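Local coordinates for protein glutaredoxin-2 (Vaccinia virus, PDB 2G2Q) that transfers disulfides in the vaccinia virus cytoplasmic redox pathway, accepting oxidising equivalents from a membrane-associated partner and passing them to virion membrane proteins, at residues Glu17-Ala22 and Val71-Tyr76; Glu24-Glu29 and Ser109-Ala114; Lys90-Thr95 and Ser100-Glu105. One frame throughout, in Å; residues are numbered along the deposited sequence.

Interaction 1 (Glu17-Ala22 and Val71-Tyr76); sequences ENVSDA and VSIFKY. With SO4 (sulfate ion), chain D.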
loop_
_atom_site.group_PDB
_atom_site.type_symbol
_atom_site.label_atom_id
_atom_site.label_comp_id
_atom_site.label_asym_id
_atom_site.label_seq_id
_atom_site.Cartn_x
_atom_site.Cartn_y
_atom_site.Cartn_z
ATOM N N GLU A 17 -7.210 1.851 -4.945
ATOM C CA GLU A 17 -8.545 2.377 -4.663
ATOM C C GLU A 17 -9.363 1.544 -3.676
ATOM O O GLU A 17 -9.956 2.098 -2.746
ATOM C CB GLU A 17 -9.333 2.573 -5.951
ATOM C CG GLU A 17 -8.990 3.865 -6.674
ATOM C CD GLU A 17 -9.452 3.888 -8.122
ATOM O OE1 GLU A 17 -10.138 2.938 -8.567
ATOM O OE2 GLU A 17 -9.135 4.877 -8.815
ATOM N N ASN A 18 -9.397 0.222 -3.861
ATOM C CA ASN A 18 -10.099 -0.643 -2.897
ATOM C C ASN A 18 -9.458 -0.653 -1.515
ATOM O O ASN A 18 -10.143 -0.692 -0.502
ATOM C CB ASN A 18 -10.295 -2.063 -3.440
ATOM C CG ASN A 18 -11.305 -2.106 -4.562
ATOM O OD1 ASN A 18 -11.043 -2.659 -5.631
ATOM N ND2 ASN A 18 -12.461 -1.482 -4.343
ATOM N N VAL A 19 -8.140 -0.593 -1.480
ATOM C CA VAL A 19 -7.443 -0.487 -0.213
ATOM C C VAL A 19 -7.749 0.846 0.489
ATOM O O VAL A 19 -8.151 0.837 1.644
ATOM C CB VAL A 19 -5.947 -0.739 -0.376
ATOM C CG1 VAL A 19 -5.208 -0.440 0.927
ATOM C CG2 VAL A 19 -5.724 -2.191 -0.801
ATOM N N SER A 20 -7.606 1.975 -0.214
ATOM C CA SER A 20 -8.000 3.278 0.346
ATOM C C SER A 20 -9.427 3.290 0.858
ATOM O O SER A 20 -9.699 3.849 1.926
ATOM C CB SER A 20 -7.839 4.396 -0.676
ATOM O OG SER A 20 -6.473 4.541 -1.024
ATOM N N ASP A 21 -10.336 2.695 0.088
ATOM C CA ASP A 21 -11.735 2.592 0.480
ATOM C C ASP A 21 -11.909 1.926 1.829
ATOM O O ASP A 21 -12.609 2.452 2.692
ATOM C CB ASP A 21 -12.541 1.855 -0.574
ATOM C CG ASP A 21 -13.034 2.771 -1.657
ATOM O OD1 ASP A 21 -12.334 3.764 -1.968
ATOM O OD2 ASP A 21 -14.137 2.514 -2.190
ATOM N N ALA A 22 -11.256 0.775 1.999
ATOM C CA ALA A 22 -11.286 0.022 3.243
ATOM C C ALA A 22 -10.695 0.866 4.362
ATOM O O ALA A 22 -11.243 0.930 5.466
ATOM C CB ALA A 22 -10.504 -1.268 3.094
ATOM N N VAL A 71 1.104 -1.617 -3.240
ATOM C CA VAL A 71 0.460 -0.792 -2.218
ATOM C C VAL A 71 1.162 -0.967 -0.886
ATOM O O VAL A 71 1.408 -2.088 -0.438
ATOM C CB VAL A 71 -1.094 -1.010 -2.142
ATOM C CG1 VAL A 71 -1.456 -2.500 -1.937
ATOM C CG2 VAL A 71 -1.741 -0.085 -1.092
ATOM N N SER A 72 1.523 0.153 -0.283
ATOM C CA SER A 72 2.155 0.143 1.009
ATOM C C SER A 72 1.504 1.153 1.939
ATOM O O SER A 72 1.158 2.270 1.530
ATOM C CB SER A 72 3.649 0.443 0.866
ATOM O OG SER A 72 4.248 -0.453 -0.052
ATOM N N ILE A 73 1.368 0.749 3.196
ATOM C CA ILE A 73 0.805 1.574 4.250
ATOM C C ILE A 73 1.818 1.796 5.398
ATOM O O ILE A 73 2.410 0.856 5.929
ATOM C CB ILE A 73 -0.505 0.969 4.782
ATOM C CG1 ILE A 73 -1.513 0.782 3.635
ATOM C CG2 ILE A 73 -1.097 1.838 5.888
ATOM C CD1 ILE A 73 -2.779 0.008 4.034
ATOM N N PHE A 74 1.997 3.058 5.753
ATOM C CA PHE A 74 2.791 3.443 6.895
ATOM C C PHE A 74 1.902 4.132 7.921
ATOM O O PHE A 74 0.837 4.684 7.602
ATOM C CB PHE A 74 3.912 4.403 6.487
ATOM C CG PHE A 74 4.899 3.809 5.546
ATOM C CD1 PHE A 74 4.664 3.816 4.171
ATOM C CD2 PHE A 74 6.054 3.241 6.018
ATOM C CE1 PHE A 74 5.572 3.248 3.291
ATOM C CE2 PHE A 74 6.971 2.691 5.146
ATOM C CZ PHE A 74 6.727 2.682 3.778
ATOM N N LYS A 75 2.361 4.103 9.158
ATOM C CA LYS A 75 1.624 4.676 10.260
ATOM C C LYS A 75 2.575 5.691 10.872
ATOM O O LYS A 75 3.658 5.332 11.342
ATOM C CB LYS A 75 1.202 3.568 11.242
ATOM C CG LYS A 75 0.375 4.049 12.422
ATOM C CD LYS A 75 -0.191 2.898 13.267
ATOM C CE LYS A 75 0.878 2.188 14.102
ATOM N NZ LYS A 75 0.289 1.030 14.851
ATOM N N TYR A 76 2.197 6.965 10.811
ATOM C CA TYR A 76 3.013 8.040 11.369
ATOM C C TYR A 76 2.364 8.643 12.616
ATOM O O TYR A 76 1.169 8.995 12.610
ATOM C CB TYR A 76 3.265 9.154 10.330
ATOM C CG TYR A 76 4.168 10.245 10.859
ATOM C CD1 TYR A 76 5.474 9.954 11.262
ATOM C CD2 TYR A 76 3.719 11.561 10.986
ATOM C CE1 TYR A 76 6.320 10.935 11.740
ATOM C CE2 TYR A 76 4.566 12.566 11.477
ATOM C CZ TYR A 76 5.865 12.235 11.861
ATOM O OH TYR A 76 6.730 13.203 12.376
HETATM S S SO4 D . -1.941 3.407 16.822
HETATM O O1 SO4 D . -0.500 3.597 16.902
HETATM O O2 SO4 D . -2.257 2.403 15.807
HETATM O O3 SO4 D . -2.405 2.942 18.131
HETATM O O4 SO4 D . -2.590 4.675 16.491
#

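Interaction 2 (Glu24-Glu29 and Ser109-Ala114); sequences EELKSE and SEIEKA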
loop_
_atom_site.group_PDB
_atom_site.type_symbol
_atom_site.label_atom_id
_atom_site.label_comp_id
_atom_site.label_asym_id
_atom_site.label_seq_id
_atom_site.Cartn_x
_atom_site.Cartn_y
_atom_site.Cartn_z
ATOM N N GLU A 24 -10.627 4.012 4.592
ATOM C CA GLU A 24 -11.528 5.130 4.902
ATOM C C GLU A 24 -12.494 4.825 6.042
ATOM O O GLU A 24 -12.931 5.732 6.755
ATOM C CB GLU A 24 -12.319 5.571 3.668
ATOM C CG GLU A 24 -11.541 6.463 2.703
ATOM C CD GLU A 24 -11.266 7.856 3.261
ATOM O OE1 GLU A 24 -12.235 8.536 3.673
ATOM O OE2 GLU A 24 -10.079 8.272 3.272
ATOM N N GLU A 25 -12.825 3.550 6.218
ATOM C CA GLU A 25 -13.729 3.150 7.293
ATOM C C GLU A 25 -13.083 3.331 8.671
ATOM O O GLU A 25 -13.746 3.241 9.695
ATOM C CB GLU A 25 -14.220 1.726 7.053
ATOM C CG GLU A 25 -15.191 1.659 5.874
ATOM C CD GLU A 25 -15.404 0.257 5.323
ATOM O OE1 GLU A 25 -16.565 -0.089 4.997
ATOM O OE2 GLU A 25 -14.415 -0.495 5.211
ATOM N N LEU A 26 -11.789 3.626 8.678
ATOM C CA LEU A 26 -11.046 3.875 9.914
ATOM C C LEU A 26 -10.734 5.366 10.119
ATOM O O LEU A 26 -9.863 5.704 10.923
ATOM C CB LEU A 26 -9.742 3.051 9.926
ATOM C CG LEU A 26 -9.794 1.531 9.683
ATOM C CD1 LEU A 26 -8.378 0.947 9.636
ATOM C CD2 LEU A 26 -10.640 0.801 10.732
ATOM N N LYS A 27 -11.455 6.245 9.414
ATOM C CA LYS A 27 -11.246 7.716 9.486
ATOM C C LYS A 27 -11.516 8.361 10.849
ATOM O O LYS A 27 -11.024 9.462 11.136
ATOM C CB LYS A 27 -12.046 8.456 8.403
ATOM C CG LYS A 27 -13.580 8.413 8.555
ATOM C CD LYS A 27 -14.237 8.933 7.285
ATOM C CE LYS A 27 -15.543 8.212 6.967
ATOM N NZ LYS A 27 -16.716 8.813 7.649
ATOM N N SER A 28 -12.312 7.699 11.680
ATOM C CA SER A 28 -12.576 8.220 13.005
ATOM C C SER A 28 -11.375 7.940 13.905
ATOM O O SER A 28 -11.281 8.459 15.008
ATOM C CB SER A 28 -13.855 7.614 13.581
ATOM O OG SER A 28 -13.652 6.269 13.978
ATOM N N GLU A 29 -10.445 7.131 13.407
ATOM C CA GLU A 29 -9.283 6.725 14.181
ATOM C C GLU A 29 -7.982 7.309 13.627
ATOM O O GLU A 29 -7.092 7.688 14.388
ATOM C CB GLU A 29 -9.219 5.200 14.242
ATOM C CG GLU A 29 -8.343 4.614 15.353
ATOM C CD GLU A 29 -8.455 3.086 15.419
ATOM O OE1 GLU A 29 -9.448 2.529 14.880
ATOM O OE2 GLU A 29 -7.553 2.440 16.003
ATOM N N SER A 109 -6.374 -4.886 12.457
ATOM C CA SER A 109 -5.418 -5.532 13.364
ATOM C C SER A 109 -3.976 -5.208 12.996
ATOM O O SER A 109 -3.197 -4.811 13.865
ATOM C CB SER A 109 -5.569 -7.058 13.363
ATOM O OG SER A 109 -6.885 -7.468 13.661
ATOM N N GLU A 110 -3.626 -5.401 11.720
ATOM C CA GLU A 110 -2.253 -5.222 11.260
ATOM C C GLU A 110 -1.787 -3.773 11.439
ATOM O O GLU A 110 -0.623 -3.520 11.799
ATOM C CB GLU A 110 -2.103 -5.667 9.802
ATOM C CG GLU A 110 -2.401 -7.171 9.586
ATOM C CD GLU A 110 -2.411 -7.586 8.107
ATOM O OE1 GLU A 110 -1.851 -8.657 7.783
ATOM O OE2 GLU A 110 -2.972 -6.846 7.263
ATOM N N ILE A 111 -2.695 -2.830 11.182
ATOM C CA ILE A 111 -2.405 -1.411 11.354
ATOM C C ILE A 111 -2.224 -1.097 12.844
ATOM O O ILE A 111 -1.374 -0.301 13.229
ATOM C CB ILE A 111 -3.542 -0.527 10.787
ATOM C CG1 ILE A 111 -3.527 -0.546 9.266
ATOM C CG2 ILE A 111 -3.435 0.920 11.305
ATOM C CD1 ILE A 111 -4.815 0.026 8.678
ATOM N N GLU A 112 -3.032 -1.730 13.677
ATOM C CA GLU A 112 -2.998 -1.422 15.085
ATOM C C GLU A 112 -1.784 -1.989 15.809
ATOM O O GLU A 112 -1.312 -1.385 16.757
ATOM C CB GLU A 112 -4.324 -1.794 15.754
ATOM C CG GLU A 112 -5.419 -0.779 15.401
ATOM C CD GLU A 112 -6.757 -1.097 16.024
ATOM O OE1 GLU A 112 -7.472 -0.139 16.394
ATOM O OE2 GLU A 112 -7.101 -2.299 16.154
ATOM N N LYS A 113 -1.266 -3.114 15.327
ATOM C CA LYS A 113 -0.124 -3.812 15.941
ATOM C C LYS A 113 1.232 -3.329 15.423
ATOM O O LYS A 113 2.267 -3.675 15.974
ATOM C CB LYS A 113 -0.217 -5.315 15.673
ATOM C CG LYS A 113 -1.360 -6.048 16.362
ATOM C CD LYS A 113 -1.670 -7.354 15.606
ATOM C CE LYS A 113 -1.845 -8.549 16.541
ATOM N NZ LYS A 113 -3.221 -8.747 17.108
ATOM N N ALA A 114 1.229 -2.565 14.342
ATOM C CA ALA A 114 2.463 -2.093 13.731
ATOM C C ALA A 114 3.290 -1.276 14.741
ATOM O O ALA A 114 2.802 -0.308 15.306
ATOM C CB ALA A 114 2.135 -1.265 12.500
#

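Interaction 3 (Lys90-Thr95 and Ser100-Glu105); sequences KSLDFT and SLVNLE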
loop_
_atom_site.group_PDB
_atom_site.type_symbol
_atom_site.label_atom_id
_atom_site.label_comp_id
_atom_site.label_asym_id
_atom_site.label_seq_id
_atom_site.Cartn_x
_atom_site.Cartn_y
_atom_site.Cartn_z
ATOM N N LYS A 90 -1.352 -10.300 4.642
ATOM C CA LYS A 90 -2.347 -11.275 5.126
ATOM C C LYS A 90 -3.811 -10.818 4.986
ATOM O O LYS A 90 -4.716 -11.643 4.965
ATOM C CB LYS A 90 -2.063 -11.655 6.584
ATOM C CG LYS A 90 -0.954 -12.690 6.787
ATOM C CD LYS A 90 -0.551 -12.732 8.265
ATOM C CE LYS A 90 0.822 -13.377 8.493
ATOM N NZ LYS A 90 0.726 -14.868 8.540
ATOM N N SER A 91 -4.028 -9.505 4.895
ATOM C CA SER A 91 -5.358 -8.944 4.679
ATOM C C SER A 91 -5.703 -8.833 3.189
ATOM O O SER A 91 -6.828 -8.475 2.832
ATOM C CB SER A 91 -5.461 -7.566 5.330
ATOM O OG SER A 91 -4.692 -6.616 4.618
ATOM N N LEU A 92 -4.731 -9.137 2.330
ATOM C CA LEU A 92 -4.904 -8.999 0.887
ATOM C C LEU A 92 -5.065 -10.333 0.174
ATOM O O LEU A 92 -4.391 -11.301 0.502
ATOM C CB LEU A 92 -3.722 -8.235 0.278
ATOM C CG LEU A 92 -3.845 -6.723 0.065
ATOM C CD1 LEU A 92 -4.866 -6.067 0.982
ATOM C CD2 LEU A 92 -2.472 -6.072 0.215
ATOM N N ASP A 93 -5.968 -10.367 -0.804
ATOM C CA ASP A 93 -6.073 -11.489 -1.727
ATOM C C ASP A 93 -6.280 -10.972 -3.155
ATOM O O ASP A 93 -7.419 -10.745 -3.579
ATOM C CB ASP A 93 -7.204 -12.435 -1.323
ATOM C CG ASP A 93 -7.334 -13.633 -2.264
ATOM O OD1 ASP A 93 -6.627 -13.678 -3.303
ATOM O OD2 ASP A 93 -8.145 -14.543 -1.967
ATOM N N PHE A 94 -5.182 -10.811 -3.892
ATOM C CA PHE A 94 -5.232 -10.262 -5.261
ATOM C C PHE A 94 -5.941 -11.163 -6.314
ATOM O O PHE A 94 -6.132 -10.746 -7.480
ATOM C CB PHE A 94 -3.832 -9.914 -5.754
ATOM C CG PHE A 94 -3.156 -8.790 -5.000
ATOM C CD1 PHE A 94 -3.899 -7.787 -4.363
ATOM C CD2 PHE A 94 -1.759 -8.707 -4.984
ATOM C CE1 PHE A 94 -3.264 -6.740 -3.702
ATOM C CE2 PHE A 94 -1.108 -7.660 -4.322
ATOM C CZ PHE A 94 -1.865 -6.666 -3.687
ATOM N N THR A 95 -6.313 -12.383 -5.915
ATOM C CA THR A 95 -7.106 -13.268 -6.783
ATOM C C THR A 95 -8.571 -12.838 -6.814
ATOM O O THR A 95 -9.367 -13.430 -7.525
ATOM C CB THR A 95 -7.032 -14.774 -6.375
ATOM O OG1 THR A 95 -7.689 -14.978 -5.113
ATOM C CG2 THR A 95 -5.582 -15.267 -6.298
ATOM N N SER A 100 -13.916 -7.931 -1.300
ATOM C CA SER A 100 -13.178 -9.138 -0.877
ATOM C C SER A 100 -11.665 -9.158 -1.148
ATOM O O SER A 100 -10.955 -10.040 -0.674
ATOM C CB SER A 100 -13.800 -10.361 -1.542
ATOM O OG SER A 100 -15.167 -10.460 -1.207
ATOM N N LEU A 101 -11.205 -8.211 -1.955
ATOM C CA LEU A 101 -9.796 -7.943 -2.148
ATOM C C LEU A 101 -9.142 -7.581 -0.801
ATOM O O LEU A 101 -7.997 -7.964 -0.525
ATOM C CB LEU A 101 -9.670 -6.773 -3.124
ATOM C CG LEU A 101 -8.352 -6.393 -3.793
ATOM C CD1 LEU A 101 -7.373 -5.690 -2.837
ATOM C CD2 LEU A 101 -7.716 -7.614 -4.458
ATOM N N VAL A 102 -9.883 -6.821 0.010
ATOM C CA VAL A 102 -9.434 -6.396 1.325
ATOM C C VAL A 102 -10.352 -6.958 2.407
ATOM O O VAL A 102 -11.582 -6.934 2.292
ATOM C CB VAL A 102 -9.379 -4.843 1.481
ATOM C CG1 VAL A 102 -8.483 -4.464 2.651
ATOM C CG2 VAL A 102 -8.889 -4.156 0.215
ATOM N N ASN A 103 -9.733 -7.484 3.451
ATOM C CA ASN A 103 -10.439 -7.902 4.635
ATOM C C ASN A 103 -10.138 -6.881 5.730
ATOM O O ASN A 103 -9.018 -6.816 6.243
ATOM C CB ASN A 103 -9.982 -9.298 5.024
ATOM C CG ASN A 103 -10.703 -9.826 6.223
ATOM O OD1 ASN A 103 -10.907 -9.113 7.204
ATOM N ND2 ASN A 103 -11.089 -11.092 6.163
ATOM N N LEU A 104 -11.136 -6.067 6.053
ATOM C CA LEU A 104 -10.966 -4.910 6.916
ATOM C C LEU A 104 -10.486 -5.321 8.311
ATOM O O LEU A 104 -9.572 -4.714 8.882
ATOM C CB LEU A 104 -12.297 -4.171 7.027
ATOM C CG LEU A 104 -12.411 -2.656 7.223
ATOM C CD1 LEU A 104 -13.708 -2.361 7.987
ATOM C CD2 LEU A 104 -11.198 -2.022 7.918
ATOM N N GLU A 105 -11.092 -6.366 8.852
ATOM C CA GLU A 105 -10.800 -6.772 10.219
ATOM C C GLU A 105 -9.335 -7.196 10.400
ATOM O O GLU A 105 -8.738 -6.933 11.445
ATOM C CB GLU A 105 -11.784 -7.857 10.686
ATOM C CG GLU A 105 -13.281 -7.461 10.537
ATOM C CD GLU A 105 -13.726 -6.325 11.476
ATOM O OE1 GLU A 105 -13.041 -5.271 11.554
ATOM O OE2 GLU A 105 -14.778 -6.486 12.135
#

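Interaction 1 (Glu17-Ala22 and Val71-Tyr76)
Val19 on helix 14-24 drops its side chain onto Val71 and Ile73, two residues on one face of strand 71-77. Val19 CB leaves the helix toward the strand and forks. CG1 lies anti to the backbone N (chi1 172°), and this is the branch that reaches the sheet. It meets Val71 CG2 at 4.0 Å and, also at 4.0 Å from CG1, the CD1 tip of Ile73, so one methyl is shared between two strand residues a step of two apart. The other branch, CG2, turns to Val102 in the loop before helix 104-113. Val19 therefore divides its methyls between sheet and loop. From the strand, Ile73 stretches along CG1 to CD1 in an extended chain, whereas Val71 uses the methyl nearest the helix.

The contact is small and wholly apolar, and no hydrogen bond crosses it. Farther along the strand Lys75, bent at chi3, brings NZ to 3.0 Å from sulfate O2, with a weak bond to sulfate O1; the sulfate, probably from the crystallisation liquor, is also hydrogen-bonded to Tyr30 OH, Asn3 ND2 and Tyr116 OH.

In the thioredoxin fold this is the first helix, which Cys13 precedes and whose first turn holds Cys16, lying on the central sheet. Val71 and Ile73 touch Ile7 of strand 3-9, the antiparallel neighbour of strand 71-77, so the residues under Val19 also pack against strand 3-9.

Interaction 2 (Glu24-Glu29 and Ser109-Ala114)
Leu26 and Ile111 face each other because both side chains leave the backbone with CG of Leu26 and CG1 of Ile111 anti to the carbonyl carbon (chi1 -53° and -73°), and both continue in an extended line from there. They end up tip to tip, Leu26 CD1 lying 3.8 Å from Ile111 CD1. Because only these terminal methyls meet, the backbones stay well separated: the CA atoms of Leu26 and Ile111 are 10.2 Å apart. Leu26 also touches Leu104 and Lys108 on the same helix, while Ile111 reaches Tyr30 of strand 30-36 and Val86, so the methyl pair continues into contacts with Leu104, Val86 and Tyr30.

Toward the surface, a second pair closes the contact. The extended side chains of Glu29 and Glu112 cross at about a right angle, and their carboxylate planes stand 56° apart. Glu29 OE2 comes to 2.6 Å from Glu112 OE1, very near for two acids, and one of them is probably protonated. Glu29 OE1 has a long, weak ion pair with Lys108, and Glu112 lies against Tyr30, its side chain about 5 Å from the sulfate.

The loop holding Leu26 and Glu29 is a tight one. A type I beta turn runs from Glu24 to Lys27, closed by Lys27 N to Glu24 O at 3.1 Å, and Glu29 N then bonds to Leu26 O at 2.9 Å. The arrangement is that of a thioredoxin fold in which the connection from the first helix to the next strand leans on the last helix, here 104-113, both helices covering one face of the sheet.

Interaction 3 (Lys90-Thr95 and Ser100-Glu105)
Ser91-Asp93 and Leu101-Asn103 run antiparallel through a single bridge, Leu92 facing Val102 as a non-hydrogen-bonded pair with CA atoms 5.2 Å apart. The bonds fall one residue to each side of it: Asn103 N donates to Ser91 O (3.1 Å, in the carbonyl plane), and Asp93 N to Leu101 O (3.2 Å, donor tilted 21° from that plane). Leu101 O also receives a CA-H contact from Leu92.

Of the side chains, Leu101 does most of the covering. Its CG is anti to the backbone N (chi1 -167°), and with chi2 at -75° CD2 swings back over the opposite segment, 3.3 Å from Asp93 O. There CD2 also touches the edge of the Phe94 ring, in its plane, 3.8 Å from Phe94 CD1. Leu92 CD1 meets Val102 CG1 more loosely. Beyond the bridge, Asp93 OD1 takes the backbone N of Thr95 at 2.9 Å, an Asx turn, while Ser91 OG bonds back to Ile88 O.

Asn103 is the N-cap of helix 104-113, its OD1 weakly bonded to Ile106 N. The bridge thus leads straight into that helix, with Val102 packed on Ala22 of helix 14-24 and Phe94 against Ile15 and the ring of Tyr69.

How the interactions relate
Interaction 1 joins helix 14-24 to the sheet, interaction 2 joins the loop after that helix to helix 104-113, and interaction 3 holds the lead-in to helix 104-113. Lys75 joins interactions 1 and 2: its NZ lies 2.7 Å from Ile111 O and 2.9 Å from Ala114 O, probable hydrogen bonds at the helix end beside the sulfate. Val102 joins interactions 1 and 3, its CG1 being 3.8 Å from Ala22 CB. Interactions 2 and 3 both use helix 104-113, and Leu26 CD2 approaches Leu104 CD2 at 4.0 Å. The redox cysteines, not disulfide-bonded in this structure, are Cys13 just before helix 14-24 and Cys16 in its first turn; Ser20 OG is hydrogen-bonded to Cys16 O.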